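Local coordinates for protein fimbrium subunit Fim1C (Bacteroides vulgatus, PDB 4QB7) that probably forms part of the tip of a fimbrium, the cell-surface filament through which the bacterium adheres and builds biofilms, at residues K56-N66 with L113-A121; G120-V128 with Y203-D211. One frame throughout, in Å; residues are numbered along the deposited sequence. Where two conformers were deposited one is given.

Overall arrangement
Both contacts are built on the chain around strand 123-127, and their centres lie about 15 Å apart on the same side of the chain's centre. Interaction 1 comes first: the loop 113-121, after strand 111-113, packs on the 56-66 segment leading into strand 64-72 of the large mixed sheet. Interaction 2 follows directly, sharing Gly120 and Ala121, and pairs strand 123-127 with strand 203-209 inside a separate antiparallel sheet of five strands. A salt bridge from Lys56 NZ to Asp211 OD1 (2.8 Å) ties the two together, and Leu113 packs on Ile124. In this predicted tip subunit the pair thus couples the five-strand sheet that holds strand 123-127 to the mixed sheet.

Interaction 1 of 2, residues K56-N66 with L113-A121; sequences KGNTTPNFMYN and LSGQNAKGA. With SO4 (sulfate ion), chain D; SO4 (sulfate ion), chain H.
Gly120 and Thr59 make the backbone link between the two segments: Gly120 N donates to Thr59 O (2.9 Å, 155° at the hydrogen). Most of both segments is loop or turn where they meet: 113-121 folds through a type I turn from Gly115 to Ala118, and 56-66 passes an inverse gamma turn centred on Pro61 before entering strand 64-72. Gly120 has a positive phi that favours glycine. Ala118 O faces Thr60 CA in a CA-H...O contact and lies 3.3 Å from Pro61 CD.

Tyr65 carries the side-chain contact. With CG anti to the backbone N (chi1 179°), its ring reaches the turn, where Gln116 CB sits over a face, 4.1 Å from the centroid, and the Gln116 amide is tilted only 20° from the ring plane. Tyr65 OH donates to Ser114 O at 2.8 Å, from above the carbonyl plane. Leu113 CD1 presses on Asn66 CG (3.5 Å), the two side chains crossing at about a right angle, while the Asn66 amide is held by Tyr96 and Glu100. Thr60 CG2 meets Lys119 CG at 3.8 Å. A sulfate, probably from the crystallisation liquor, takes a bond from Thr60 N.

Strand 40-47 backs the contact: Phe43 meets the Tyr65 ring and touches Leu113, and Tyr45 packs against Pro61.

Interaction 2 of 2, residues G120-V128 with Y203-D211; sequences GAPTITFEV and YNKAVYKFD. With SO4 (sulfate ion), chain Q.
Ile124 and Tyr208 form a hydrogen-bonded antiparallel pair, Tyr208 N reaching Ile124 O at 2.7 Å and Ile124 N answering to Tyr208 O. Phe126 and Ala206 repeat the exchange, and one hydrogen bond each, from Val128 N to Asn204 O and from Phe210 N to Pro122 O (3.2 Å), extends the pairing at its two ends. Between them, Thr123, Thr125 and Glu127 are non-hydrogen-bonded partners of Lys209, Val207 and Lys205.

This is a regular antiparallel beta pairing, 151° between strand directions, in a five-strand antiparallel sheet of this fimbrillin-like protein; strand 111-113 continues it beyond 123-127, and strand 214-217 beyond 203-209.

Apolar packing centres on Phe210. With CG anti to the carbonyl carbon (chi1 -81°), the ring is directed at Pro122 and is sandwiched there: Pro122 CG stands over one face, 4.1 Å from the centroid, and Tyr208 CE2 over the opposite one. Ile124 CD1 abuts the rim at Phe210 CE1 (3.7 Å). An alanine here would remove the ring and is likely to open a gap between Pro122 and Tyr208, with Ile124 CD1 losing one of its apolar contacts. On the face opposite Ile124 and Tyr208, Val207 CG2 touches Thr125 OG1 (3.6 Å), and Glu127 CB rests on Lys205 CG.

Water adds polar links: one molecule accepts from Ala121 N and donates to Asp211 OD1 (2.9 Å), a carboxylate oxygen also salt-bridged by Lys56; another joins Asp211 N to Pro122 O.

Interaction 1 of 2, residues K56-N66 with L113-A121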
loop_
_atom_site.group_PDB
_atom_site.type_symbol
_atom_site.label_atom_id
_atom_site.label_comp_id
_atom_site.label_asym_id
_atom_site.label_seq_id
_atom_site.Cartn_x
_atom_site.Cartn_y
_atom_site.Cartn_z
ATOM N N LYS A 56 -26.846 -13.645 -0.844
ATOM C CA LYS A 56 -25.781 -12.993 -1.629
ATOM C C LYS A 56 -25.549 -13.609 -3.015
ATOM O O LYS A 56 -25.242 -12.873 -3.947
ATOM C CB LYS A 56 -24.431 -12.925 -0.874
ATOM C CG LYS A 56 -23.806 -14.234 -0.442
ATOM C CD LYS A 56 -22.734 -14.021 0.598
ATOM C CE LYS A 56 -21.999 -15.312 0.885
ATOM N NZ LYS A 56 -20.604 -15.052 1.298
ATOM N N GLY A 57 -25.685 -14.926 -3.122
ATOM C CA GLY A 57 -25.462 -15.672 -4.351
ATOM C C GLY A 57 -26.190 -15.149 -5.571
ATOM O O GLY A 57 -25.612 -15.163 -6.661
ATOM N N ASN A 58 -27.457 -14.667 -5.406
ATOM C CA ASN A 58 -28.253 -14.185 -6.531
ATOM C C ASN A 58 -28.690 -12.719 -6.355
ATOM O O ASN A 58 -29.673 -12.283 -6.968
ATOM C CB ASN A 58 -29.454 -15.103 -6.748
ATOM C CG ASN A 58 -29.064 -16.534 -6.993
ATOM O OD1 ASN A 58 -28.786 -16.937 -8.124
ATOM N ND2 ASN A 58 -29.009 -17.327 -5.933
ATOM N N THR A 59 -27.928 -11.944 -5.559
ATOM C CA THR A 59 -28.162 -10.517 -5.307
ATOM C C THR A 59 -27.080 -9.680 -5.995
ATOM O O THR A 59 -25.885 -9.982 -5.864
ATOM C CB THR A 59 -28.224 -10.196 -3.802
ATOM O OG1 THR A 59 -29.152 -11.072 -3.181
ATOM C CG2 THR A 59 -28.669 -8.760 -3.522
ATOM N N THR A 60 -27.508 -8.620 -6.711
ATOM C CA THR A 60 -26.625 -7.673 -7.402
ATOM C C THR A 60 -26.549 -6.367 -6.583
ATOM O O THR A 60 -27.439 -6.164 -5.750
ATOM C CB THR A 60 -27.116 -7.409 -8.861
ATOM O OG1 THR A 60 -28.314 -6.624 -8.874
ATOM C CG2 THR A 60 -27.261 -8.675 -9.686
ATOM N N PRO A 61 -25.552 -5.452 -6.799
ATOM C CA PRO A 61 -25.537 -4.175 -6.035
ATOM C C PRO A 61 -26.717 -3.305 -6.459
ATOM O O PRO A 61 -26.590 -2.314 -7.179
ATOM C CB PRO A 61 -24.177 -3.562 -6.390
ATOM C CG PRO A 61 -23.835 -4.143 -7.693
ATOM C CD PRO A 61 -24.412 -5.522 -7.743
ATOM N N ASN A 62 -27.892 -3.730 -6.031
ATOM C CA ASN A 62 -29.189 -3.182 -6.438
ATOM C C ASN A 62 -29.608 -1.904 -5.723
ATOM O O ASN A 62 -30.627 -1.329 -6.088
ATOM C CB ASN A 62 -30.251 -4.247 -6.210
ATOM C CG ASN A 62 -30.360 -4.713 -4.771
ATOM O OD1 ASN A 62 -30.094 -3.976 -3.829
ATOM N ND2 ASN A 62 -30.795 -5.936 -4.558
ATOM N N PHE A 63 -28.878 -1.484 -4.685
ATOM C CA PHE A 63 -29.245 -0.322 -3.871
ATOM C C PHE A 63 -28.294 0.847 -4.081
ATOM O O PHE A 63 -28.732 1.985 -4.114
ATOM C CB PHE A 63 -29.281 -0.730 -2.397
ATOM C CG PHE A 63 -30.011 0.253 -1.531
ATOM C CD1 PHE A 63 -31.403 0.300 -1.524
ATOM C CD2 PHE A 63 -29.311 1.147 -0.728
ATOM C CE1 PHE A 63 -32.076 1.228 -0.736
ATOM C CE2 PHE A 63 -29.987 2.070 0.067
ATOM C CZ PHE A 63 -31.359 2.114 0.046
HETATM N N MSE A 64 -26.988 0.576 -4.180
HETATM C CA MSE A 64 -25.969 1.590 -4.451
HETATM C C MSE A 64 -24.906 0.924 -5.289
HETATM O O MSE A 64 -24.496 -0.181 -4.953
HETATM C CB MSE A 64 -25.358 2.185 -3.146
HETATM C CG MSE A 64 -26.260 3.172 -2.391
HETATM SE SE MSE A 64 -25.320 3.933 -0.874
HETATM C CE MSE A 64 -26.702 4.960 -0.110
ATOM N N TYR A 65 -24.478 1.553 -6.388
ATOM C CA TYR A 65 -23.405 1.006 -7.216
ATOM C C TYR A 65 -22.359 2.083 -7.363
ATOM O O TYR A 65 -22.588 3.069 -8.072
ATOM C CB TYR A 65 -23.891 0.471 -8.591
ATOM C CG TYR A 65 -22.733 -0.058 -9.409
ATOM C CD1 TYR A 65 -22.165 -1.299 -9.128
ATOM C CD2 TYR A 65 -22.104 0.745 -10.362
ATOM C CE1 TYR A 65 -21.023 -1.741 -9.799
ATOM C CE2 TYR A 65 -20.959 0.313 -11.033
ATOM C CZ TYR A 65 -20.436 -0.938 -10.763
ATOM O OH TYR A 65 -19.321 -1.364 -11.441
ATOM N N ASN A 66 -21.240 1.932 -6.649
ATOM C CA ASN A 66 -20.144 2.898 -6.642
ATOM C C ASN A 66 -20.684 4.313 -6.354
ATOM O O ASN A 66 -20.393 5.264 -7.086
ATOM C CB ASN A 66 -19.337 2.841 -7.954
ATOM C CG ASN A 66 -18.040 3.580 -7.900
ATOM O OD1 ASN A 66 -17.340 3.543 -6.897
ATOM N ND2 ASN A 66 -17.700 4.275 -8.976
ATOM N N LEU A 113 -13.999 -2.013 -11.272
ATOM C CA LEU A 113 -14.958 -2.645 -10.369
ATOM C C LEU A 113 -15.751 -3.732 -11.069
ATOM O O LEU A 113 -15.928 -3.711 -12.304
ATOM C CB LEU A 113 -15.933 -1.607 -9.789
ATOM C CG LEU A 113 -15.374 -0.380 -9.088
ATOM C CD1 LEU A 113 -16.475 0.550 -8.780
ATOM C CD2 LEU A 113 -14.674 -0.738 -7.803
ATOM N N SER A 114 -16.274 -4.666 -10.261
ATOM C CA SER A 114 -17.176 -5.712 -10.724
ATOM C C SER A 114 -18.453 -5.023 -11.220
ATOM O O SER A 114 -18.832 -3.981 -10.677
ATOM C CB SER A 114 -17.461 -6.695 -9.596
ATOM O OG SER A 114 -17.844 -6.003 -8.419
ATOM N N GLY A 115 -19.055 -5.567 -12.275
ATOM C CA GLY A 115 -20.233 -4.997 -12.923
ATOM C C GLY A 115 -21.440 -4.746 -12.050
ATOM O O GLY A 115 -21.589 -5.361 -10.991
ATOM N N GLN A 116 -22.324 -3.845 -12.522
ATOM C CA GLN A 116 -23.570 -3.445 -11.861
ATOM C C GLN A 116 -24.569 -4.614 -11.766
ATOM O O GLN A 116 -25.463 -4.590 -10.918
ATOM C CB GLN A 116 -24.191 -2.271 -12.629
ATOM C CG GLN A 116 -25.336 -1.555 -11.903
ATOM C CD GLN A 116 -25.613 -0.182 -12.465
ATOM O OE1 GLN A 116 -25.131 0.193 -13.558
ATOM N NE2 GLN A 116 -26.385 0.606 -11.706
ATOM N N ASN A 117 -24.421 -5.624 -12.626
ATOM C CA ASN A 117 -25.291 -6.796 -12.642
ATOM C C ASN A 117 -24.540 -8.055 -12.164
ATOM O O ASN A 117 -25.040 -9.167 -12.338
ATOM C CB ASN A 117 -25.913 -7.018 -14.042
ATOM C CG ASN A 117 -26.868 -5.929 -14.505
ATOM O OD1 ASN A 117 -26.763 -5.437 -15.638
ATOM N ND2 ASN A 117 -27.842 -5.542 -13.666
ATOM N N ALA A 118 -23.359 -7.880 -11.549
ATOM C CA ALA A 118 -22.607 -9.008 -10.984
ATOM C C ALA A 118 -23.267 -9.432 -9.664
ATOM O O ALA A 118 -23.772 -8.593 -8.912
ATOM C CB ALA A 118 -21.147 -8.637 -10.768
ATOM N N LYS A 119 -23.286 -10.727 -9.400
ATOM C CA LYS A 119 -23.937 -11.255 -8.209
ATOM C C LYS A 119 -22.912 -11.509 -7.107
ATOM O O LYS A 119 -21.751 -11.793 -7.387
ATOM C CB LYS A 119 -24.732 -12.536 -8.566
ATOM C CG LYS A 119 -25.918 -12.269 -9.505
ATOM C CD LYS A 119 -26.446 -13.540 -10.130
ATOM C CE LYS A 119 -27.524 -13.301 -11.164
ATOM N NZ LYS A 119 -28.112 -14.584 -11.650
ATOM N N GLY A 120 -23.350 -11.389 -5.863
ATOM C CA GLY A 120 -22.490 -11.621 -4.712
ATOM C C GLY A 120 -21.676 -10.415 -4.316
ATOM O O GLY A 120 -21.833 -9.328 -4.897
ATOM N N ALA A 121 -20.773 -10.622 -3.327
ATOM C CA ALA A 121 -19.860 -9.582 -2.847
ATOM C C ALA A 121 -19.044 -9.053 -4.034
ATOM O O ALA A 121 -18.769 -9.817 -4.976
ATOM C CB ALA A 121 -18.954 -10.125 -1.752
HETATM S S SO4 D . -31.373 -8.256 -7.533
HETATM O O1 SO4 D . -30.603 -8.541 -6.351
HETATM O O2 SO4 D . -31.842 -9.522 -8.065
HETATM O O3 SO4 D . -32.508 -7.404 -7.177
HETATM O O4 SO4 D . -30.606 -7.585 -8.562
HETATM S S SO4 H . -22.596 -6.002 -16.065
HETATM O O1 SO4 H . -21.266 -6.213 -16.650
HETATM O O2 SO4 H . -22.630 -6.647 -14.749
HETATM O O3 SO4 H . -22.884 -4.563 -15.947
HETATM O O4 SO4 H . -23.595 -6.601 -16.960
HETATM O O HOH W 1 -28.603 -3.824 -10.349
#

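Interaction 2 of 2, residues G120-V128 with Y203-D211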
loop_
_atom_site.group_PDB
_atom_site.type_symbol
_atom_site.label_atom_id
_atom_site.label_comp_id
_atom_site.label_asym_id
_atom_site.label_seq_id
_atom_site.Cartn_x
_atom_site.Cartn_y
_atom_site.Cartn_z
ATOM N N GLY A 120 -23.350 -11.389 -5.863
ATOM C CA GLY A 120 -22.490 -11.621 -4.712
ATOM C C GLY A 120 -21.676 -10.415 -4.316
ATOM O O GLY A 120 -21.833 -9.328 -4.897
ATOM N N ALA A 121 -20.773 -10.622 -3.327
ATOM C CA ALA A 121 -19.860 -9.582 -2.847
ATOM C C ALA A 121 -19.044 -9.053 -4.034
ATOM O O ALA A 121 -18.769 -9.817 -4.976
ATOM C CB ALA A 121 -18.954 -10.125 -1.752
ATOM N N PRO A 122 -18.765 -7.734 -4.083
ATOM C CA PRO A 122 -18.053 -7.184 -5.253
ATOM C C PRO A 122 -16.562 -7.574 -5.328
ATOM O O PRO A 122 -16.028 -8.302 -4.465
ATOM C CB PRO A 122 -18.244 -5.673 -5.081
ATOM C CG PRO A 122 -18.339 -5.479 -3.608
ATOM C CD PRO A 122 -19.079 -6.680 -3.095
ATOM N N THR A 123 -15.900 -7.127 -6.418
ATOM C CA THR A 123 -14.462 -7.328 -6.655
ATOM C C THR A 123 -13.875 -6.036 -7.215
ATOM O O THR A 123 -14.624 -5.162 -7.684
ATOM C CB THR A 123 -14.118 -8.547 -7.571
ATOM O OG1 THR A 123 -14.523 -8.322 -8.925
ATOM C CG2 THR A 123 -14.674 -9.855 -7.072
ATOM N N ILE A 124 -12.535 -5.919 -7.124
ATOM C CA ILE A 124 -11.710 -4.841 -7.636
ATOM C C ILE A 124 -10.530 -5.450 -8.365
ATOM O O ILE A 124 -9.820 -6.272 -7.784
ATOM C CB ILE A 124 -11.213 -3.899 -6.513
ATOM C CG1 ILE A 124 -12.314 -2.947 -6.017
ATOM C CG2 ILE A 124 -9.943 -3.123 -6.933
ATOM C CD1 ILE A 124 -11.925 -2.212 -4.767
ATOM N N THR A 125 -10.326 -5.055 -9.635
ATOM C CA THR A 125 -9.134 -5.371 -10.405
ATOM C C THR A 125 -8.246 -4.136 -10.242
ATOM O O THR A 125 -8.658 -3.013 -10.589
ATOM C CB THR A 125 -9.453 -5.739 -11.842
ATOM O OG1 THR A 125 -10.268 -6.901 -11.821
ATOM C CG2 THR A 125 -8.179 -6.002 -12.669
ATOM N N PHE A 126 -7.063 -4.337 -9.653
ATOM C CA PHE A 126 -6.171 -3.244 -9.331
ATOM C C PHE A 126 -4.778 -3.409 -9.962
ATOM O O PHE A 126 -4.191 -4.495 -9.924
ATOM C CB PHE A 126 -6.073 -3.153 -7.802
ATOM C CG PHE A 126 -5.190 -2.065 -7.230
ATOM C CD1 PHE A 126 -5.616 -0.742 -7.205
ATOM C CD2 PHE A 126 -3.969 -2.378 -6.645
ATOM C CE1 PHE A 126 -4.804 0.257 -6.672
ATOM C CE2 PHE A 126 -3.167 -1.378 -6.100
ATOM C CZ PHE A 126 -3.588 -0.068 -6.118
ATOM N N GLU A 127 -4.268 -2.305 -10.546
ATOM C CA GLU A 127 -2.936 -2.191 -11.144
ATOM C C GLU A 127 -2.114 -1.194 -10.343
ATOM O O GLU A 127 -2.622 -0.141 -9.957
ATOM C CB GLU A 127 -2.996 -1.772 -12.621
ATOM C CG GLU A 127 -1.711 -2.101 -13.365
ATOM C CD GLU A 127 -1.455 -1.447 -14.711
ATOM O OE1 GLU A 127 -2.417 -0.981 -15.363
ATOM O OE2 GLU A 127 -0.273 -1.418 -15.122
ATOM N N VAL A 128 -0.867 -1.541 -10.059
ATOM C CA VAL A 128 0.068 -0.699 -9.315
ATOM C C VAL A 128 0.567 0.421 -10.238
ATOM O O VAL A 128 1.039 0.146 -11.340
ATOM C CB VAL A 128 1.232 -1.530 -8.716
ATOM C CG1 VAL A 128 2.226 -0.642 -7.991
ATOM C CG2 VAL A 128 0.703 -2.599 -7.770
ATOM N N TYR A 203 2.737 -9.488 -8.048
ATOM C CA TYR A 203 1.741 -9.050 -9.018
ATOM C C TYR A 203 1.838 -7.564 -9.264
ATOM O O TYR A 203 2.041 -6.792 -8.311
ATOM C CB TYR A 203 0.298 -9.342 -8.524
ATOM C CG TYR A 203 -0.091 -10.792 -8.355
ATOM C CD1 TYR A 203 0.324 -11.756 -9.266
ATOM C CD2 TYR A 203 -0.957 -11.188 -7.336
ATOM C CE1 TYR A 203 -0.043 -13.090 -9.124
ATOM C CE2 TYR A 203 -1.323 -12.528 -7.178
ATOM C CZ TYR A 203 -0.860 -13.473 -8.076
ATOM O OH TYR A 203 -1.192 -14.798 -7.951
ATOM N N ASN A 204 1.603 -7.146 -10.519
ATOM C CA ASN A 204 1.499 -5.721 -10.806
ATOM C C ASN A 204 0.023 -5.410 -11.037
ATOM O O ASN A 204 -0.389 -4.267 -10.921
ATOM C CB ASN A 204 2.379 -5.288 -11.972
ATOM C CG ASN A 204 1.906 -5.766 -13.296
ATOM O OD1 ASN A 204 1.567 -6.928 -13.473
ATOM N ND2 ASN A 204 1.792 -4.850 -14.225
ATOM N N LYS A 205 -0.773 -6.454 -11.330
ATOM C CA LYS A 205 -2.212 -6.376 -11.558
ATOM C C LYS A 205 -2.849 -7.600 -10.902
ATOM O O LYS A 205 -2.317 -8.695 -11.056
ATOM C CB LYS A 205 -2.509 -6.290 -13.067
ATOM C CG LYS A 205 -3.838 -5.612 -13.374
ATOM C CD LYS A 205 -4.215 -5.685 -14.856
ATOM C CE LYS A 205 -5.394 -4.803 -15.202
ATOM N NZ LYS A 205 -5.634 -4.777 -16.666
ATOM N N ALA A 206 -3.936 -7.423 -10.114
ATOM C CA ALA A 206 -4.578 -8.543 -9.403
ATOM C C ALA A 206 -6.047 -8.243 -9.012
ATOM O O ALA A 206 -6.486 -7.083 -9.064
ATOM C CB ALA A 206 -3.770 -8.907 -8.159
ATOM N N VAL A 207 -6.804 -9.299 -8.612
ATOM C CA VAL A 207 -8.214 -9.160 -8.244
ATOM C C VAL A 207 -8.362 -9.265 -6.714
ATOM O O VAL A 207 -7.837 -10.192 -6.112
ATOM C CB VAL A 207 -9.110 -10.184 -9.013
ATOM C CG1 VAL A 207 -10.589 -10.075 -8.616
ATOM C CG2 VAL A 207 -8.956 -10.019 -10.523
ATOM N N TYR A 208 -9.007 -8.272 -6.098
ATOM C CA TYR A 208 -9.305 -8.237 -4.668
ATOM C C TYR A 208 -10.766 -8.631 -4.509
ATOM O O TYR A 208 -11.643 -8.032 -5.140
ATOM C CB TYR A 208 -9.021 -6.850 -4.035
ATOM C CG TYR A 208 -9.515 -6.739 -2.606
ATOM C CD1 TYR A 208 -8.749 -7.212 -1.539
ATOM C CD2 TYR A 208 -10.758 -6.180 -2.317
ATOM C CE1 TYR A 208 -9.227 -7.159 -0.226
ATOM C CE2 TYR A 208 -11.256 -6.148 -1.014
ATOM C CZ TYR A 208 -10.491 -6.639 0.026
ATOM O OH TYR A 208 -11.016 -6.593 1.291
ATOM N N LYS A 209 -11.022 -9.630 -3.660
ATOM C CA LYS A 209 -12.348 -10.168 -3.417
ATOM C C LYS A 209 -12.883 -9.689 -2.085
ATOM O O LYS A 209 -12.270 -9.931 -1.040
ATOM C CB LYS A 209 -12.303 -11.707 -3.441
ATOM C CG LYS A 209 -11.929 -12.359 -4.762
ATOM C CD LYS A 209 -12.341 -13.818 -4.683
ATOM C CE LYS A 209 -11.252 -14.858 -4.457
ATOM N NZ LYS A 209 -10.259 -14.514 -3.406
ATOM N N PHE A 210 -14.055 -9.028 -2.111
ATOM C CA PHE A 210 -14.712 -8.538 -0.909
ATOM C C PHE A 210 -15.358 -9.682 -0.119
ATOM O O PHE A 210 -15.656 -9.504 1.060
ATOM C CB PHE A 210 -15.766 -7.497 -1.276
ATOM C CG PHE A 210 -15.223 -6.116 -1.521
ATOM C CD1 PHE A 210 -14.688 -5.771 -2.748
ATOM C CD2 PHE A 210 -15.282 -5.143 -0.533
ATOM C CE1 PHE A 210 -14.238 -4.473 -2.986
ATOM C CE2 PHE A 210 -14.814 -3.853 -0.771
ATOM C CZ PHE A 210 -14.303 -3.526 -1.998
ATOM N N ASP A 211 -15.605 -10.844 -0.763
ATOM C CA ASP A 211 -16.211 -11.969 -0.066
ATOM C C ASP A 211 -15.330 -12.477 1.097
ATOM O O ASP A 211 -15.859 -12.757 2.159
ATOM C CB ASP A 211 -16.535 -13.119 -1.025
ATOM C CG ASP A 211 -17.573 -14.088 -0.453
ATOM O OD1 ASP A 211 -18.756 -13.636 -0.181
ATOM O OD2 ASP A 211 -17.223 -15.286 -0.256
HETATM S S SO4 Q . -3.805 -16.895 -6.558
HETATM O O1 SO4 Q . -2.756 -17.855 -6.176
HETATM O O2 SO4 Q . -4.283 -17.162 -7.923
HETATM O O3 SO4 Q . -4.923 -17.010 -5.615
HETATM O O4 SO4 Q . -3.248 -15.550 -6.472
HETATM O O HOH W 2 -20.442 -13.296 -2.467
HETATM O O HOH W 3 -15.783 -11.030 -3.715
#